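Local structure of type III secretion system effector HopBA1 (Pseudomonas syringae pv. aptata, 5T09) at residues 168-171 / 172-176; 222-225 / 226-229. The protein acts as a type III secreted virulence factor that the Arabidopsis resistance protein RBA1 recognises, enhancing RBA1 self-association and triggering plant cell death. All coordinates share one frame; numbering follows the deposited sequence.

Contact 1. Residues 168-171 / 172-176; sequences AWDA and AATRE
Thr-174 lays its hydroxyl over the carbonyl of Asp-170, one helical turn back, with OG1 2.8 Å from Asp-170 O and donating a hydrogen bond to it. The hydroxyl stands above the carbonyl plane, 37° out of it, while the backbone N of Thr-174 binds the same oxygen from the opposite face at 2.9 Å. Two donors of one residue thus grip a single acceptor. The first torsion of Thr-174 (chi1 -61°) makes this possible: OG1 lies beside its own backbone N and opposite the carbonyl carbon, folded back along the helix, and CG2 takes the place anti to N. The carboxylate of Asp-170 is only a neighbour here, its OD2 staying 3.9 Å from Thr-174 OG1; its OD1 instead forms a salt bridge with Arg-206. The alanines add close, small contacts: CB of Ala-173 rests 3.5 Å from Trp-169 O, and CB of Ala-172 3.6 Å from Ala-168 O. The same carbonyls accept the regular helical bonds from the N-H four residues on, and Arg-175 N likewise binds Ala-171 O at 3.0 Å. The whole is about two and a half turns of helix 166-179, with a threonine hydroxyl adding a second bond to the i-4 carbonyl, as is common for threonine within helices. Trp-169 leaves this stretch to stack on His-193 and bond Asp-141 through NE1. Ala-173 and Glu-176 face the sheet, Ala-173 touching Ile-140 of strand 136-141 and Ala-81 of strand 77-82, so the helix packs across these two neighbouring parallel strands.

Contact 2. Residues 222-225 / 226-229; sequences RIND and ADEH
The amide of Asn-224 and the carboxylate of Asp-227 are turned 67° against each other, their side chains crossing at about a right angle, and the imidazole of His-229 has Asp-227 CG over one face, 4.1 Å above the plane and offset toward the rim. At one end of the amide, OD1 receives two weak bonds from successive backbone N-H groups: Ala-226 N lies 3.0 Å from Asn-224 OD1 but at a strongly bent angle, whereas Asp-227 N is farther from that oxygen, 3.4 Å, and nearly straight. At the other end, ND2 of Asn-224 gives a weak bond to Asp-227 OD2, 3.3 Å away, and a further hydrogen bond to Ser-230 O, its stronger partner. The amide therefore spans the mouth of the turn, with both ends engaged, which should fix its rotation. Asn-224 reaches there because CG is anti to the backbone N (chi1 178°), which brings the amide of this buried residue up to the backbone of 226-227. Asp-227 uses OD2 a second time: His-229 N binds it at 3.0 Å through the anti lone pair, closing an Asx turn. Its CG lies between the backbone N and the carbonyl carbon (chi1 52°), which turns the carboxylate toward the chain ahead, where OD2 meets His-229 N. OD2 is thus shared between the turn of its own making and the amide of Asn-224. The loop joins strand 222-223, at the edge of the mixed sheet, to strand 232-235, its antiparallel neighbour; Arg-222 pairs with Val-233 and Asn-224 with His-231 through their backbones, and within the Asx turn Glu-228 makes a backbone bond to Lys-198.

How the contacts relate
Along the chain the two contacts come in series, neither nested nor crossed. Contact 1 comes first and closes no loop: it lies within helix 166-179, which leads into strand 184-190 in the interior of the sheet. The chain then passes the potassium site at Asp-200, Pro-202 and Met-205 and runs through strand 209-214 before contact 2 closes the hairpin loop from strand 222-223 to strand 232-235. The centres of contact 1 and contact 2 are about 26 Å apart, and the nearest atoms of contact 1 and contact 2 about 12 Å, without touching. Contact 1 belongs to the side of the sheet that ends in strand 136-141, contact 2 to the opposite edge, strand 222-223.

Contact 1. Residues 168-171 / 172-176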
loop_
_atom_site.group_PDB
_atom_site.type_symbol
_atom_site.label_atom_id
_atom_site.label_comp_id
_atom_site.label_asym_id
_atom_site.label_seq_id
_atom_site.Cartn_x
_atom_site.Cartn_y
_atom_site.Cartn_z
ATOM N N ALA A 168 -6.113 9.692 9.719
ATOM C CA ALA A 168 -6.732 10.339 8.569
ATOM C C ALA A 168 -6.633 9.469 7.322
ATOM O O ALA A 168 -7.573 9.418 6.522
ATOM C CB ALA A 168 -6.081 11.699 8.321
ATOM N N TRP A 169 -5.497 8.800 7.131
ATOM C CA TRP A 169 -5.396 7.792 6.081
ATOM C C TRP A 169 -6.531 6.783 6.193
ATOM O O TRP A 169 -7.149 6.406 5.190
ATOM C CB TRP A 169 -4.064 7.058 6.184
ATOM C CG TRP A 169 -2.866 7.771 5.638
ATOM C CD1 TRP A 169 -2.762 9.086 5.291
ATOM C CD2 TRP A 169 -1.594 7.181 5.377
ATOM N NE1 TRP A 169 -1.492 9.352 4.828
ATOM C CE2 TRP A 169 -0.756 8.197 4.874
ATOM C CE3 TRP A 169 -1.077 5.892 5.527
ATOM C CZ2 TRP A 169 0.569 7.959 4.518
ATOM C CZ3 TRP A 169 0.231 5.658 5.178
ATOM C CH2 TRP A 169 1.042 6.685 4.672
ATOM N N ASP A 170 -6.802 6.325 7.415
ATOM C CA ASP A 170 -7.833 5.315 7.633
ATOM C C ASP A 170 -9.219 5.870 7.334
ATOM O O ASP A 170 -10.050 5.186 6.722
ATOM C CB ASP A 170 -7.740 4.803 9.072
ATOM C CG ASP A 170 -8.797 3.773 9.401
ATOM O OD1 ASP A 170 -8.646 2.604 8.986
ATOM O OD2 ASP A 170 -9.773 4.128 10.090
ATOM N N ALA A 171 -9.482 7.115 7.733
ATOM C CA ALA A 171 -10.786 7.712 7.471
ATOM C C ALA A 171 -11.036 7.846 5.974
ATOM O O ALA A 171 -12.153 7.608 5.500
ATOM C CB ALA A 171 -10.888 9.075 8.157
ATOM N N ALA A 172 -10.006 8.228 5.214
ATOM C CA ALA A 172 -10.161 8.376 3.770
ATOM C C ALA A 172 -10.331 7.024 3.089
ATOM O O ALA A 172 -11.135 6.888 2.160
ATOM C CB ALA A 172 -8.957 9.114 3.189
ATOM N N ALA A 173 -9.568 6.017 3.520
ATOM C CA ALA A 173 -9.693 4.691 2.924
ATOM C C ALA A 173 -11.055 4.084 3.226
ATOM O O ALA A 173 -11.649 3.416 2.372
ATOM C CB ALA A 173 -8.575 3.781 3.432
ATOM N N THR A 174 -11.560 4.307 4.440
ATOM C CA THR A 174 -12.892 3.834 4.799
ATOM C C THR A 174 -13.958 4.508 3.948
ATOM O O THR A 174 -14.810 3.840 3.352
ATOM C CB THR A 174 -13.157 4.103 6.281
ATOM O OG1 THR A 174 -12.204 3.390 7.077
ATOM C CG2 THR A 174 -14.560 3.671 6.661
ATOM N N ARG A 175 -13.932 5.842 3.894
ATOM C CA ARG A 175 -14.935 6.589 3.145
ATOM C C ARG A 175 -15.051 6.078 1.713
ATOM O O ARG A 175 -16.155 5.848 1.208
ATOM C CB ARG A 175 -14.579 8.077 3.152
ATOM C CG ARG A 175 -15.581 8.969 2.422
ATOM C CD ARG A 175 -14.955 10.305 2.052
ATOM N NE ARG A 175 -14.837 11.203 3.200
ATOM C CZ ARG A 175 -15.650 12.226 3.454
ATOM N NH1 ARG A 175 -16.660 12.514 2.643
ATOM N NH2 ARG A 175 -15.450 12.974 4.530
ATOM N N GLU A 176 -13.915 5.903 1.037
ATOM C CA GLU A 176 -13.950 5.552 -0.377
ATOM C C GLU A 176 -14.304 4.087 -0.600
ATOM O O GLU A 176 -14.946 3.759 -1.604
ATOM C CB GLU A 176 -12.606 5.892 -1.030
ATOM C CG GLU A 176 -12.299 7.387 -1.050
ATOM C CD GLU A 176 -13.491 8.221 -1.492
ATOM O OE1 GLU A 176 -14.183 7.816 -2.451
ATOM O OE2 GLU A 176 -13.751 9.268 -0.861
#

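Contact 2. Residues 222-225 / 226-229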
loop_
_atom_site.group_PDB
_atom_site.type_symbol
_atom_site.label_atom_id
_atom_site.label_comp_id
_atom_site.label_asym_id
_atom_site.label_seq_id
_atom_site.Cartn_x
_atom_site.Cartn_y
_atom_site.Cartn_z
ATOM N N ARG A 222 7.034 -15.762 3.755
ATOM C CA ARG A 222 6.904 -16.430 5.041
ATOM C C ARG A 222 6.038 -15.599 5.975
ATOM O O ARG A 222 5.789 -14.415 5.738
ATOM C CB ARG A 222 8.280 -16.655 5.671
ATOM C CG ARG A 222 9.010 -15.350 5.955
ATOM C CD ARG A 222 10.495 -15.562 6.191
ATOM N NE ARG A 222 11.163 -14.305 6.523
ATOM C CZ ARG A 222 11.767 -13.506 5.645
ATOM N NH1 ARG A 222 12.336 -12.384 6.064
ATOM N NH2 ARG A 222 11.808 -13.817 4.355
ATOM N N ILE A 223 5.585 -16.244 7.050
ATOM C CA ILE A 223 4.995 -15.517 8.166
ATOM C C ILE A 223 6.101 -14.796 8.921
ATOM O O ILE A 223 7.210 -15.319 9.081
ATOM C CB ILE A 223 4.219 -16.483 9.078
ATOM C CG1 ILE A 223 2.943 -16.950 8.373
ATOM C CG2 ILE A 223 3.881 -15.824 10.419
ATOM C CD1 ILE A 223 2.242 -18.110 9.046
ATOM N N ASN A 224 5.813 -13.580 9.380
ATOM C CA ASN A 224 6.819 -12.779 10.065
ATOM C C ASN A 224 6.913 -13.208 11.524
ATOM O O ASN A 224 5.921 -13.149 12.259
ATOM C CB ASN A 224 6.489 -11.292 9.979
ATOM C CG ASN A 224 7.491 -10.436 10.732
ATOM O OD1 ASN A 224 8.610 -10.871 11.008
ATOM N ND2 ASN A 224 7.092 -9.219 11.077
ATOM N N ASP A 225 8.105 -13.634 11.940
ATOM C CA ASP A 225 8.373 -13.964 13.330
ATOM C C ASP A 225 9.526 -13.163 13.920
ATOM O O ASP A 225 9.796 -13.289 15.120
ATOM C CB ASP A 225 8.664 -15.465 13.473
ATOM C CG ASP A 225 7.440 -16.322 13.208
ATOM O OD1 ASP A 225 6.321 -15.885 13.553
ATOM O OD2 ASP A 225 7.594 -17.432 12.654
ATOM N N ALA A 226 10.210 -12.343 13.119
ATOM C CA ALA A 226 11.298 -11.528 13.653
ATOM C C ALA A 226 10.764 -10.392 14.516
ATOM O O ALA A 226 11.355 -10.060 15.552
ATOM C CB ALA A 226 12.148 -10.974 12.511
ATOM N N ASP A 227 9.651 -9.785 14.110
ATOM C CA ASP A 227 9.082 -8.651 14.823
ATOM C C ASP A 227 7.576 -8.636 14.585
ATOM O O ASP A 227 7.020 -9.530 13.939
ATOM C CB ASP A 227 9.746 -7.347 14.375
ATOM C CG ASP A 227 9.741 -7.178 12.868
ATOM O OD1 ASP A 227 10.714 -7.611 12.216
ATOM O OD2 ASP A 227 8.765 -6.615 12.333
ATOM N N GLU A 228 6.913 -7.609 15.119
ATOM C CA GLU A 228 5.465 -7.464 15.009
ATOM C C GLU A 228 5.073 -6.311 14.086
ATOM O O GLU A 228 4.016 -5.700 14.262
ATOM C CB GLU A 228 4.839 -7.275 16.391
ATOM C CG GLU A 228 5.467 -6.170 17.229
ATOM C CD GLU A 228 4.679 -5.883 18.497
ATOM O OE1 GLU A 228 3.444 -6.077 18.494
ATOM O OE2 GLU A 228 5.297 -5.466 19.499
ATOM N N HIS A 229 5.907 -6.008 13.093
ATOM C CA HIS A 229 5.632 -4.919 12.164
ATOM C C HIS A 229 4.891 -5.380 10.913
ATOM O O HIS A 229 4.563 -4.549 10.060
ATOM C CB HIS A 229 6.941 -4.223 11.772
ATOM C CG HIS A 229 7.694 -3.655 12.937
ATOM N ND1 HIS A 229 7.286 -3.822 14.243
ATOM C CD2 HIS A 229 8.831 -2.920 12.991
ATOM C CE1 HIS A 229 8.136 -3.218 15.051
ATOM N NE2 HIS A 229 9.084 -2.662 14.317
#